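Local coordinates for uncharacterized protein (Bacteroides cellulosilyticus, PDB 5JVK) that probably hydrolyses O-glycosidic bonds, as a family 39 glycoside hydrolase from a bacterial gut symbiont, at residues 430-435 and 444-449; 356-361 and 491-496; 452-457 and 484-489; 419-424 and 438-443. All blocks are in the same frame, centred on the assembly; numbering follows the deposited sequence.

Contact 1 (430-435 and 444-449)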
loop_
_atom_site.group_PDB
_atom_site.type_symbol
_atom_site.label_atom_id
_atom_site.label_comp_id
_atom_site.label_asym_id
_atom_site.label_seq_id
_atom_site.Cartn_x
_atom_site.Cartn_y
_atom_site.Cartn_z
ATOM N N LYS A 430 -19.751 7.784 -7.834
ATOM C CA LYS A 430 -19.660 7.807 -6.373
ATOM C C LYS A 430 -19.418 9.225 -5.907
ATOM O O LYS A 430 -18.565 9.908 -6.459
ATOM C CB LYS A 430 -18.491 6.942 -5.883
ATOM C CG LYS A 430 -18.863 5.578 -5.324
ATOM C CD LYS A 430 -19.044 4.542 -6.412
ATOM C CE LYS A 430 -18.986 3.140 -5.836
ATOM N NZ LYS A 430 -19.182 2.125 -6.903
ATOM N N VAL A 431 -20.170 9.658 -4.897
ATOM C CA VAL A 431 -19.872 10.881 -4.148
ATOM C C VAL A 431 -19.998 10.536 -2.664
ATOM O O VAL A 431 -21.088 10.211 -2.194
ATOM C CB VAL A 431 -20.807 12.054 -4.517
ATOM C CG1 VAL A 431 -20.399 13.320 -3.765
ATOM C CG2 VAL A 431 -20.779 12.312 -6.020
ATOM N N LEU A 432 -18.879 10.598 -1.946
ATOM C CA LEU A 432 -18.788 10.117 -0.568
ATOM C C LEU A 432 -18.260 11.225 0.330
ATOM O O LEU A 432 -17.380 11.975 -0.080
ATOM C CB LEU A 432 -17.837 8.919 -0.493
ATOM C CG LEU A 432 -17.993 7.799 -1.522
ATOM C CD1 LEU A 432 -16.823 6.833 -1.422
ATOM C CD2 LEU A 432 -19.315 7.076 -1.328
ATOM N N ALA A 433 -18.792 11.310 1.549
ATOM C CA ALA A 433 -18.374 12.313 2.537
ATOM C C ALA A 433 -17.611 11.655 3.686
ATOM O O ALA A 433 -18.017 10.607 4.188
ATOM C CB ALA A 433 -19.585 13.055 3.075
ATOM N N PHE A 434 -16.507 12.276 4.087
ATOM C CA PHE A 434 -15.718 11.839 5.236
ATOM C C PHE A 434 -15.566 13.013 6.188
ATOM O O PHE A 434 -15.788 14.164 5.805
ATOM C CB PHE A 434 -14.346 11.343 4.787
ATOM C CG PHE A 434 -14.397 10.090 3.970
ATOM C CD1 PHE A 434 -14.209 8.848 4.562
ATOM C CD2 PHE A 434 -14.645 10.147 2.605
ATOM C CE1 PHE A 434 -14.261 7.684 3.808
ATOM C CE2 PHE A 434 -14.698 8.989 1.845
ATOM C CZ PHE A 434 -14.503 7.756 2.447
ATOM N N GLY A 435 -15.187 12.728 7.428
ATOM C CA GLY A 435 -15.125 13.772 8.436
ATOM C C GLY A 435 -14.639 13.373 9.808
ATOM O O GLY A 435 -14.138 12.270 10.015
ATOM N N THR A 444 -15.303 13.097 -1.673
ATOM C CA THR A 444 -14.573 12.535 -2.813
ATOM C C THR A 444 -15.565 12.116 -3.883
ATOM O O THR A 444 -16.680 11.712 -3.565
ATOM C CB THR A 444 -13.662 11.347 -2.432
ATOM O OG1 THR A 444 -12.906 10.947 -3.583
ATOM C CG2 THR A 444 -14.457 10.148 -1.910
ATOM N N ALA A 445 -15.155 12.212 -5.145
ATOM C CA ALA A 445 -16.031 11.875 -6.262
ATOM C C ALA A 445 -15.261 11.250 -7.416
ATOM O O ALA A 445 -14.185 11.720 -7.778
ATOM C CB ALA A 445 -16.783 13.108 -6.736
ATOM N N TRP A 446 -15.822 10.182 -7.974
ATOM C CA TRP A 446 -15.260 9.520 -9.145
ATOM C C TRP A 446 -16.348 8.782 -9.914
ATOM O O TRP A 446 -17.460 8.597 -9.413
ATOM C CB TRP A 446 -14.127 8.558 -8.744
ATOM C CG TRP A 446 -14.545 7.271 -8.059
ATOM C CD1 TRP A 446 -14.937 6.113 -8.661
ATOM C CD2 TRP A 446 -14.566 7.015 -6.650
ATOM N NE1 TRP A 446 -15.217 5.158 -7.719
ATOM C CE2 TRP A 446 -15.002 5.685 -6.475
ATOM C CE3 TRP A 446 -14.270 7.786 -5.517
ATOM C CZ2 TRP A 446 -15.144 5.101 -5.212
ATOM C CZ3 TRP A 446 -14.411 7.202 -4.257
ATOM C CH2 TRP A 446 -14.847 5.872 -4.118
ATOM N N THR A 447 -16.008 8.367 -11.130
ATOM C CA THR A 447 -16.883 7.535 -11.947
ATOM C C THR A 447 -16.172 6.229 -12.278
ATOM O O THR A 447 -14.951 6.204 -12.440
ATOM C CB THR A 447 -17.343 8.252 -13.242
ATOM O OG1 THR A 447 -18.226 7.395 -13.979
ATOM C CG2 THR A 447 -16.172 8.657 -14.143
ATOM N N THR A 448 -16.947 5.148 -12.365
ATOM C CA THR A 448 -16.445 3.862 -12.845
ATOM C C THR A 448 -16.332 3.813 -14.380
ATOM O O THR A 448 -15.667 2.931 -14.921
ATOM C CB THR A 448 -17.334 2.700 -12.359
ATOM O OG1 THR A 448 -18.688 2.908 -12.781
ATOM C CG2 THR A 448 -17.291 2.604 -10.841
ATOM N N LYS A 449 -16.977 4.750 -15.077
ATOM C CA LYS A 449 -16.944 4.781 -16.542
ATOM C C LYS A 449 -15.584 5.252 -17.060
ATOM O O LYS A 449 -15.125 6.340 -16.705
ATOM C CB LYS A 449 -18.072 5.664 -17.089
ATOM C CG LYS A 449 -19.451 5.068 -16.852
ATOM C CD LYS A 449 -20.578 6.057 -17.101
ATOM C CE LYS A 449 -20.712 6.426 -18.569
ATOM N NZ LYS A 449 -22.067 6.970 -18.872
#
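T444 N donates to L432 O over 2.8 Å, and L432 N answers with a bond to T444 O, so this antiparallel pair is closed from both strands. Two residues further along, K430 and W446 form a second such pair, in which K430 N meets W446 O at 2.9 Å and almost straight (170° at the hydrogen). V431 and A445 lie between them as a non-hydrogen-bonded pair. On their face of the sheet V431 CG2 rests 4.1 Å from A445 CB. The two strands are the arms of a beta hairpin, 429-436 and 439-447, in the antiparallel sheet that adjoins the barrel. The face bearing K430, L432, T444 and W446 is turned to helix 350-366. There W446 lays its indole across toward the partner strand, its CG set between the backbone N and the carbonyl carbon (chi1 73°). K430 CB stands over the six-membered ring of W446 in a CH-pi contact, 3.9 Å from the centroid and 15° off the normal. Beyond CB the lysine bends at its second torsion and carries NZ to a salt bridge with D297, whose OD1 also accepts from W446 NE1. L432 CD1 meets the far end of the indole obliquely, 3.5 Å from W446 CH2. A leucine at W446 would probably strip K430 of its aromatic floor, deprive D297 of one donor and open a gap beside L432 CD1. Farther on, T444 CG2 comes to the edge of the F434 ring, 3.9 Å from CE2, while T444 OG1 turns to Q494 O.

Contact 2 (356-361 and 491-496)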
loop_
_atom_site.group_PDB
_atom_site.type_symbol
_atom_site.label_atom_id
_atom_site.label_comp_id
_atom_site.label_asym_id
_atom_site.label_seq_id
_atom_site.Cartn_x
_atom_site.Cartn_y
_atom_site.Cartn_z
ATOM N N TYR A 356 -7.155 3.044 -9.002
ATOM C CA TYR A 356 -7.624 1.932 -8.171
ATOM C C TYR A 356 -6.982 1.909 -6.787
ATOM O O TYR A 356 -7.600 1.428 -5.835
ATOM C CB TYR A 356 -7.425 0.583 -8.880
ATOM C CG TYR A 356 -8.162 0.419 -10.208
ATOM C CD1 TYR A 356 -9.211 1.273 -10.591
ATOM C CD2 TYR A 356 -7.827 -0.620 -11.075
ATOM C CE1 TYR A 356 -9.872 1.103 -11.798
ATOM C CE2 TYR A 356 -8.492 -0.795 -12.282
ATOM C CZ TYR A 356 -9.511 0.071 -12.638
ATOM O OH TYR A 356 -10.176 -0.092 -13.833
ATOM N N LEU A 357 -5.759 2.427 -6.672
ATOM C CA LEU A 357 -5.111 2.582 -5.365
ATOM C C LEU A 357 -5.896 3.554 -4.485
ATOM O O LEU A 357 -6.232 3.226 -3.351
ATOM C CB LEU A 357 -3.665 3.066 -5.521
ATOM C CG LEU A 357 -2.799 3.107 -4.248
ATOM C CD1 LEU A 357 -1.346 2.814 -4.588
ATOM C CD2 LEU A 357 -2.898 4.430 -3.494
ATOM N N ALA A 358 -6.179 4.741 -5.013
ATOM C CA ALA A 358 -6.946 5.752 -4.281
ATOM C C ALA A 358 -8.331 5.235 -3.919
ATOM O O ALA A 358 -8.785 5.404 -2.787
ATOM C CB ALA A 358 -7.069 7.026 -5.102
ATOM N N ARG A 359 -8.985 4.600 -4.889
ATOM C CA ARG A 359 -10.321 4.040 -4.697
ATOM C C ARG A 359 -10.366 2.912 -3.667
ATOM O O ARG A 359 -11.335 2.810 -2.910
ATOM C CB ARG A 359 -10.921 3.603 -6.045
ATOM C CG ARG A 359 -11.504 4.785 -6.796
ATOM C CD ARG A 359 -11.535 4.647 -8.307
ATOM N NE ARG A 359 -12.388 3.568 -8.792
ATOM C CZ ARG A 359 -12.720 3.381 -10.071
ATOM N NH1 ARG A 359 -12.289 4.207 -11.027
ATOM N NH2 ARG A 359 -13.501 2.361 -10.404
ATOM N N THR A 360 -9.318 2.087 -3.625
ATOM C CA THR A 360 -9.193 1.040 -2.598
ATOM C C THR A 360 -9.225 1.621 -1.184
ATOM O O THR A 360 -9.998 1.163 -0.344
ATOM C CB THR A 360 -7.897 0.211 -2.775
ATOM O OG1 THR A 360 -7.970 -0.523 -3.998
ATOM C CG2 THR A 360 -7.689 -0.774 -1.622
ATOM N N TYR A 361 -8.392 2.625 -0.931
ATOM C CA TYR A 361 -8.294 3.209 0.411
ATOM C C TYR A 361 -9.509 4.068 0.773
ATOM O O TYR A 361 -9.913 4.107 1.938
ATOM C CB TYR A 361 -6.982 3.982 0.575
ATOM C CG TYR A 361 -5.778 3.066 0.608
ATOM C CD1 TYR A 361 -5.595 2.178 1.663
ATOM C CD2 TYR A 361 -4.832 3.072 -0.417
ATOM C CE1 TYR A 361 -4.503 1.328 1.704
ATOM C CE2 TYR A 361 -3.732 2.222 -0.386
ATOM C CZ TYR A 361 -3.573 1.352 0.681
ATOM O OH TYR A 361 -2.493 0.503 0.734
ATOM N N ILE A 491 -12.090 8.213 -13.759
ATOM C CA ILE A 491 -11.712 7.065 -12.925
ATOM C C ILE A 491 -10.863 7.480 -11.715
ATOM O O ILE A 491 -10.951 6.857 -10.655
ATOM C CB ILE A 491 -11.011 5.939 -13.737
ATOM C CG1 ILE A 491 -9.678 6.403 -14.353
ATOM C CG2 ILE A 491 -11.946 5.402 -14.819
ATOM C CD1 ILE A 491 -8.895 5.287 -15.010
ATOM N N LEU A 492 -10.064 8.536 -11.880
ATOM C CA LEU A 492 -9.234 9.085 -10.811
ATOM C C LEU A 492 -10.088 9.944 -9.878
ATOM O O LEU A 492 -10.713 10.897 -10.337
ATOM C CB LEU A 492 -8.121 9.943 -11.405
ATOM C CG LEU A 492 -7.145 9.230 -12.353
ATOM C CD1 LEU A 492 -6.570 10.197 -13.380
ATOM C CD2 LEU A 492 -6.047 8.542 -11.554
ATOM N N PRO A 493 -10.127 9.614 -8.570
ATOM C CA PRO A 493 -10.943 10.438 -7.676
ATOM C C PRO A 493 -10.482 11.888 -7.559
ATOM O O PRO A 493 -9.280 12.164 -7.590
ATOM C CB PRO A 493 -10.805 9.736 -6.320
ATOM C CG PRO A 493 -10.473 8.331 -6.656
ATOM C CD PRO A 493 -9.611 8.416 -7.877
ATOM N N GLN A 494 -11.452 12.792 -7.442
ATOM C CA GLN A 494 -11.198 14.185 -7.089
ATOM C C GLN A 494 -11.876 14.458 -5.758
ATOM O O GLN A 494 -12.715 13.675 -5.310
ATOM C CB GLN A 494 -11.697 15.136 -8.181
ATOM C CG GLN A 494 -13.209 15.245 -8.317
ATOM C CD GLN A 494 -13.622 15.869 -9.631
ATOM O OE1 GLN A 494 -14.091 17.003 -9.666
ATOM N NE2 GLN A 494 -13.441 15.132 -10.723
ATOM N N TYR A 495 -11.514 15.578 -5.138
ATOM C CA TYR A 495 -11.864 15.857 -3.753
ATOM C C TYR A 495 -12.340 17.298 -3.556
ATOM O O TYR A 495 -11.732 18.231 -4.084
ATOM C CB TYR A 495 -10.647 15.603 -2.858
ATOM C CG TYR A 495 -9.942 14.287 -3.109
ATOM C CD1 TYR A 495 -10.364 13.117 -2.484
ATOM C CD2 TYR A 495 -8.852 14.214 -3.976
ATOM C CE1 TYR A 495 -9.717 11.909 -2.710
ATOM C CE2 TYR A 495 -8.197 13.015 -4.208
ATOM C CZ TYR A 495 -8.635 11.863 -3.576
ATOM O OH TYR A 495 -7.991 10.672 -3.806
ATOM N N LEU A 496 -13.424 17.463 -2.795
ATOM C CA LEU A 496 -13.916 18.774 -2.371
ATOM C C LEU A 496 -13.634 18.956 -0.883
ATOM O O LEU A 496 -14.340 18.399 -0.045
ATOM C CB LEU A 496 -15.419 18.902 -2.631
ATOM C CG LEU A 496 -15.874 19.055 -4.084
ATOM C CD1 LEU A 496 -17.364 18.768 -4.205
ATOM C CD2 LEU A 496 -15.555 20.446 -4.612
#
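A358 puts its methyl group against the proline of the other segment: its CB lies 4.0 Å from P493 CG, and the hydroxyl end of Y495 comes equally near to the same methyl. Next in the helix, R359 makes contact both with its aliphatic part and with its guanidinium. R359 CG packs on the proline ring, 3.7 Å from P493 CG, the two side chains crossing at about a right angle. A bend at the third torsion (chi3 64°) then turns the guanidinium toward I491, where R359 NH1 donates to I491 O at 3.0 Å. That bond is fairly straight, 162° at the hydrogen. It uses a lone pair of the carbonyl, lying in the carbonyl plane, and the oxygen sits close to the guanidinium plane as well. Helix 350-366, which carries these residues, links the seventh and eighth strands of the parallel eight-stranded barrel, whereas 491-496 leads into strand 494-498 of the beta domain that follows the barrel; the contact therefore joins barrel to beta domain. The R359 guanidinium is held from further sides, with Y356 CE1 over one of its faces, 3.8 Å above the plane and toward the rim, and NH2 in a salt bridge with D297. Together these would restrict rotation of the group and leave its charge at least partly balanced. T360 follows with a bond inside the helix, its OG1 donating to Y356 O at 2.7 Å. T360 N reaches that oxygen from the opposite face of the carbonyl plane.

Contact 3 (452-457 and 484-489)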
loop_
_atom_site.group_PDB
_atom_site.type_symbol
_atom_site.label_atom_id
_atom_site.label_comp_id
_atom_site.label_asym_id
_atom_site.label_seq_id
_atom_site.Cartn_x
_atom_site.Cartn_y
_atom_site.Cartn_z
ATOM N N GLY A 452 -15.350 8.663 -18.760
ATOM C CA GLY A 452 -15.667 9.799 -17.884
ATOM C C GLY A 452 -17.107 10.256 -18.041
ATOM O O GLY A 452 -17.754 9.939 -19.039
ATOM N N THR A 453 -17.614 10.977 -17.039
ATOM C CA THR A 453 -18.930 11.631 -17.109
ATOM C C THR A 453 -18.925 12.956 -16.362
ATOM O O THR A 453 -18.030 13.229 -15.559
ATOM C CB THR A 453 -20.069 10.781 -16.491
ATOM O OG1 THR A 453 -19.720 10.384 -15.158
ATOM C CG2 THR A 453 -20.350 9.560 -17.321
ATOM N N THR A 454 -19.948 13.760 -16.637
ATOM C CA THR A 454 -20.211 14.991 -15.913
ATOM C C THR A 454 -21.453 14.794 -15.045
ATOM O O THR A 454 -22.440 14.215 -15.501
ATOM C CB THR A 454 -20.433 16.157 -16.890
ATOM O OG1 THR A 454 -19.263 16.321 -17.706
ATOM C CG2 THR A 454 -20.721 17.458 -16.140
ATOM N N ILE A 455 -21.390 15.254 -13.796
ATOM C CA ILE A 455 -22.557 15.280 -12.908
ATOM C C ILE A 455 -22.703 16.640 -12.230
ATOM O O ILE A 455 -21.758 17.428 -12.171
ATOM C CB ILE A 455 -22.523 14.165 -11.830
ATOM C CG1 ILE A 455 -21.292 14.288 -10.920
ATOM C CG2 ILE A 455 -22.557 12.789 -12.480
ATOM C CD1 ILE A 455 -21.479 13.616 -9.580
ATOM N N ARG A 456 -23.904 16.890 -11.720
ATOM C CA ARG A 456 -24.223 18.111 -10.999
ATOM C C ARG A 456 -24.654 17.736 -9.597
ATOM O O ARG A 456 -25.706 17.142 -9.422
ATOM C CB ARG A 456 -25.328 18.871 -11.730
ATOM C CG ARG A 456 -24.810 19.587 -12.957
ATOM C CD ARG A 456 -25.916 20.029 -13.897
ATOM N NE ARG A 456 -25.397 20.978 -14.885
ATOM C CZ ARG A 456 -24.644 20.663 -15.945
ATOM N NH1 ARG A 456 -24.299 19.400 -16.214
ATOM N NH2 ARG A 456 -24.229 21.632 -16.760
ATOM N N VAL A 457 -23.826 18.062 -8.608
ATOM C CA VAL A 457 -24.121 17.785 -7.203
ATOM C C VAL A 457 -24.513 19.094 -6.542
ATOM O O VAL A 457 -23.806 20.091 -6.699
ATOM C CB VAL A 457 -22.889 17.211 -6.471
ATOM C CG1 VAL A 457 -23.244 16.819 -5.038
ATOM C CG2 VAL A 457 -22.320 16.021 -7.234
ATOM N N TYR A 484 -25.578 24.238 -8.059
ATOM C CA TYR A 484 -25.041 22.886 -8.238
ATOM C C TYR A 484 -23.591 22.966 -8.691
ATOM O O TYR A 484 -23.255 23.759 -9.571
ATOM C CB TYR A 484 -25.846 22.115 -9.287
ATOM C CG TYR A 484 -27.185 21.627 -8.796
ATOM C CD1 TYR A 484 -28.253 22.508 -8.637
ATOM C CD2 TYR A 484 -27.391 20.279 -8.493
ATOM C CE1 TYR A 484 -29.489 22.066 -8.185
ATOM C CE2 TYR A 484 -28.624 19.827 -8.041
ATOM C CZ TYR A 484 -29.669 20.722 -7.890
ATOM O OH TYR A 484 -30.892 20.284 -7.443
ATOM N N LEU A 485 -22.741 22.134 -8.095
ATOM C CA LEU A 485 -21.352 22.018 -8.516
ATOM C C LEU A 485 -21.285 21.073 -9.713
ATOM O O LEU A 485 -21.697 19.919 -9.606
ATOM C CB LEU A 485 -20.481 21.491 -7.376
ATOM C CG LEU A 485 -20.511 22.307 -6.083
ATOM C CD1 LEU A 485 -19.723 21.601 -4.992
ATOM C CD2 LEU A 485 -19.971 23.710 -6.311
ATOM N N VAL A 486 -20.780 21.570 -10.844
ATOM C CA VAL A 486 -20.609 20.764 -12.055
ATOM C C VAL A 486 -19.256 20.066 -11.963
ATOM O O VAL A 486 -18.222 20.726 -12.056
ATOM C CB VAL A 486 -20.669 21.621 -13.344
ATOM C CG1 VAL A 486 -20.572 20.741 -14.587
ATOM C CG2 VAL A 486 -21.943 22.456 -13.380
ATOM N N LEU A 487 -19.274 18.745 -11.773
ATOM C CA LEU A 487 -18.055 17.942 -11.611
ATOM C C LEU A 487 -17.815 17.062 -12.829
ATOM O O LEU A 487 -18.699 16.305 -13.230
ATOM C CB LEU A 487 -18.160 17.048 -10.374
ATOM C CG LEU A 487 -18.366 17.732 -9.022
ATOM C CD1 LEU A 487 -18.485 16.686 -7.926
ATOM C CD2 LEU A 487 -17.231 18.697 -8.718
ATOM N N ASN A 488 -16.614 17.158 -13.398
ATOM C CA ASN A 488 -16.204 16.334 -14.532
ATOM C C ASN A 488 -15.453 15.120 -14.007
ATOM O O ASN A 488 -14.244 15.173 -13.784
ATOM C CB ASN A 488 -15.336 17.144 -15.494
ATOM C CG ASN A 488 -16.099 18.291 -16.132
ATOM O OD1 ASN A 488 -17.189 18.099 -16.674
ATOM N ND2 ASN A 488 -15.534 19.495 -16.063
ATOM N N LEU A 489 -16.190 14.029 -13.812
ATOM C CA LEU A 489 -15.661 12.839 -13.159
ATOM C C LEU A 489 -14.795 12.012 -14.100
ATOM O O LEU A 489 -15.092 11.886 -15.291
ATOM C CB LEU A 489 -16.800 11.963 -12.622
ATOM C CG LEU A 489 -17.799 12.603 -11.652
ATOM C CD1 LEU A 489 -18.773 11.546 -11.157
ATOM C CD2 LEU A 489 -17.100 13.270 -10.477
#
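A two-stranded antiparallel sheet is made here by 453-457 and 484-489, with T453-L489, I455-L487 and V457-L485 as its hydrogen-bonded pairs. The central pair is close to straight, L487 N meeting I455 O at 2.8 Å and 165°. On the face bearing T454, R456, V486 and N488, T454 and N488 lie side by side, and T454 OG1 donates to N488 OD1 over 2.9 Å, in the plane of the amide carbonyl. T454 CG2 touches V486 CG1 at 3.6 Å. The other valine branch, V486 CG2, lies over one face of the R456 guanidinium, toward its rim, while R456 NE forms a salt bridge with D481. The opposite face is mostly apolar, with I455, V457, L485, L487 and L489 beside T453. I455 sets CG1 between its backbone N and carbonyl carbon (chi1 60°), bringing it 3.7 Å from L489 CD1, and V457 CG2 meets L487 CD1 at 4.0 Å. An alanine at I455 would probably open a gap beside L489 CD1 and let that leucine turn more freely. This face covers the larger antiparallel sheet as in a beta-sandwich: L487 and L489 rest on A445, I455 reaches V431, and L485 touches L496 of strand 494-498.

Contact 4 (419-424 and 438-443)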
loop_
_atom_site.group_PDB
_atom_site.type_symbol
_atom_site.label_atom_id
_atom_site.label_comp_id
_atom_site.label_asym_id
_atom_site.label_seq_id
_atom_site.Cartn_x
_atom_site.Cartn_y
_atom_site.Cartn_z
ATOM N N THR A 419 -13.360 9.683 9.588
ATOM C CA THR A 419 -14.319 8.589 9.481
ATOM C C THR A 419 -15.388 8.907 8.433
ATOM O O THR A 419 -15.659 10.074 8.128
ATOM C CB THR A 419 -14.982 8.292 10.836
ATOM O OG1 THR A 419 -15.632 9.469 11.327
ATOM C CG2 THR A 419 -13.942 7.835 11.846
ATOM N N PHE A 420 -15.993 7.851 7.894
ATOM C CA PHE A 420 -16.991 7.976 6.834
ATOM C C PHE A 420 -18.293 8.576 7.369
ATOM O O PHE A 420 -18.782 8.159 8.415
ATOM C CB PHE A 420 -17.252 6.608 6.195
ATOM C CG PHE A 420 -18.387 6.604 5.214
ATOM C CD1 PHE A 420 -18.254 7.231 3.980
ATOM C CD2 PHE A 420 -19.595 5.983 5.528
ATOM C CE1 PHE A 420 -19.305 7.236 3.076
ATOM C CE2 PHE A 420 -20.647 5.987 4.628
ATOM C CZ PHE A 420 -20.499 6.609 3.401
ATOM N N GLN A 421 -18.839 9.546 6.636
ATOM C CA GLN A 421 -20.043 10.274 7.042
ATOM C C GLN A 421 -21.282 9.810 6.286
ATOM O O GLN A 421 -22.260 9.386 6.900
ATOM C CB GLN A 421 -19.862 11.777 6.809
ATOM C CG GLN A 421 -18.760 12.415 7.639
ATOM C CD GLN A 421 -19.067 12.418 9.130
ATOM O OE1 GLN A 421 -20.173 12.763 9.546
ATOM N NE2 GLN A 421 -18.083 12.033 9.942
ATOM N N GLU A 422 -21.232 9.896 4.958
ATOM C CA GLU A 422 -22.441 9.817 4.137
ATOM C C GLU A 422 -22.151 9.418 2.693
ATOM O O GLU A 422 -21.126 9.812 2.130
ATOM C CB GLU A 422 -23.114 11.191 4.141
ATOM C CG GLU A 422 -24.613 11.183 3.939
ATOM C CD GLU A 422 -25.217 12.541 4.243
ATOM O OE1 GLU A 422 -24.728 13.552 3.684
ATOM O OE2 GLU A 422 -26.170 12.604 5.054
ATOM N N THR A 423 -23.051 8.628 2.108
ATOM C CA THR A 423 -23.061 8.391 0.669
ATOM C C THR A 423 -24.030 9.389 0.036
ATOM O O THR A 423 -25.246 9.262 0.198
ATOM C CB THR A 423 -23.499 6.952 0.323
ATOM O OG1 THR A 423 -22.653 6.012 0.994
ATOM C CG2 THR A 423 -23.420 6.702 -1.180
ATOM N N LEU A 424 -23.491 10.394 -0.657
ATOM C CA LEU A 424 -24.313 11.331 -1.438
ATOM C C LEU A 424 -24.816 10.685 -2.732
ATOM O O LEU A 424 -25.959 10.905 -3.129
ATOM C CB LEU A 424 -23.551 12.622 -1.764
ATOM C CG LEU A 424 -23.455 13.678 -0.653
ATOM C CD1 LEU A 424 -22.572 13.210 0.494
ATOM C CD2 LEU A 424 -22.934 15.000 -1.202
ATOM N N GLY A 438 -18.457 13.943 13.706
ATOM C CA GLY A 438 -19.782 14.368 13.224
ATOM C C GLY A 438 -19.829 15.414 12.112
ATOM O O GLY A 438 -20.870 15.572 11.473
ATOM N N GLU A 439 -18.724 16.130 11.883
ATOM C CA GLU A 439 -18.657 17.180 10.854
ATOM C C GLU A 439 -17.878 16.705 9.623
ATOM O O GLU A 439 -16.797 16.128 9.754
ATOM C CB GLU A 439 -17.975 18.433 11.410
ATOM C CG GLU A 439 -18.739 19.149 12.512
ATOM C CD GLU A 439 -18.026 20.412 12.968
ATOM O OE1 GLU A 439 -17.814 21.313 12.124
ATOM O OE2 GLU A 439 -17.673 20.506 14.166
ATOM N N THR A 440 -18.420 16.981 8.438
ATOM C CA THR A 440 -17.796 16.606 7.169
ATOM C C THR A 440 -16.601 17.518 6.859
ATOM O O THR A 440 -16.735 18.740 6.891
ATOM C CB THR A 440 -18.830 16.671 6.024
ATOM O OG1 THR A 440 -19.865 15.713 6.273
ATOM C CG2 THR A 440 -18.196 16.383 4.661
ATOM N N THR A 441 -15.446 16.913 6.568
ATOM C CA THR A 441 -14.209 17.648 6.260
ATOM C C THR A 441 -13.839 17.636 4.772
ATOM O O THR A 441 -13.212 18.581 4.294
ATOM C CB THR A 441 -13.006 17.123 7.072
ATOM O OG1 THR A 441 -12.757 15.748 6.752
ATOM C CG2 THR A 441 -13.267 17.267 8.563
ATOM N N PHE A 442 -14.195 16.568 4.054
ATOM C CA PHE A 442 -14.076 16.548 2.594
ATOM C C PHE A 442 -15.049 15.570 1.934
ATOM O O PHE A 442 -15.573 14.659 2.585
ATOM C CB PHE A 442 -12.630 16.246 2.163
ATOM C CG PHE A 442 -12.236 14.793 2.271
ATOM C CD1 PHE A 442 -11.809 14.260 3.480
ATOM C CD2 PHE A 442 -12.269 13.964 1.154
ATOM C CE1 PHE A 442 -11.437 12.925 3.577
ATOM C CE2 PHE A 442 -11.898 12.629 1.249
ATOM C CZ PHE A 442 -11.483 12.108 2.462
ATOM N N TYR A 443 -15.288 15.794 0.641
ATOM C CA TYR A 443 -16.060 14.888 -0.209
ATOM C C TYR A 443 -15.130 14.359 -1.283
ATOM O O TYR A 443 -14.262 15.092 -1.748
ATOM C CB TYR A 443 -17.233 15.610 -0.881
ATOM C CG TYR A 443 -18.118 16.371 0.074
ATOM C CD1 TYR A 443 -17.772 17.653 0.504
ATOM C CD2 TYR A 443 -19.304 15.814 0.554
ATOM C CE1 TYR A 443 -18.576 18.355 1.388
ATOM C CE2 TYR A 443 -20.118 16.510 1.436
ATOM C CZ TYR A 443 -19.747 17.778 1.855
ATOM O OH TYR A 443 -20.543 18.478 2.733
HETATM O O HOH W 1 -22.258 15.883 4.080
#
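The Y443 ring receives L424 obliquely: L424 CD2 lies 4.1 Å from Y443 CD2, the two side chains crossing at about a right angle. On one face of the same ring sits T440 CG2, 3.5 Å above the plane and offset toward the rim. A second ring, F420, carries the backbone N of E422 over one face, also toward the rim. Q421 approaches T440 from across the contact; the two side chains slide past each other in opposite directions, with Q421 CG 3.7 Å from T440 OG1. A bend at the second torsion of Q421 (chi2 -67°) swings its amide back toward G438, yet OE1 and G438 O are both acceptors and form no bond. Strand 429-436 lies between 419-425 and 439-447 in the sheet, so these segments meet mainly through side chains, with Q421, L424, T440 and Y443 all touching its A433. Each flanking strand has a classic beta bulge against it: Q421 and E422 both face A433, and T441 and F442 both face F434. A water lies 3.3 Å from T440 OG1; its bonds to Y443 OH and, across the contact, to E422 OE1 are weak, so the link is loose.

In the fold
From the N terminus the chain forms a separate beta sheet, then seven barrel strands, before helix 350-366 supplies the first half of contact 2, whose loop stays open until 491-496. The other three contacts are nested inside that loop. Contact 4 opens at 419-424 and contact 1 at 430-435; the returning strand 439-447 closes contact 4 first and then contact 1, so these two cross. Contact 3 follows in series, opening at 452-457 and closing at 484-489. Contact 1 pairs two strands of the larger antiparallel sheet, contact 4 reaches over its strand 429-436, contact 3 forms the smaller sheet, and contact 2 fastens this beta domain to the barrel.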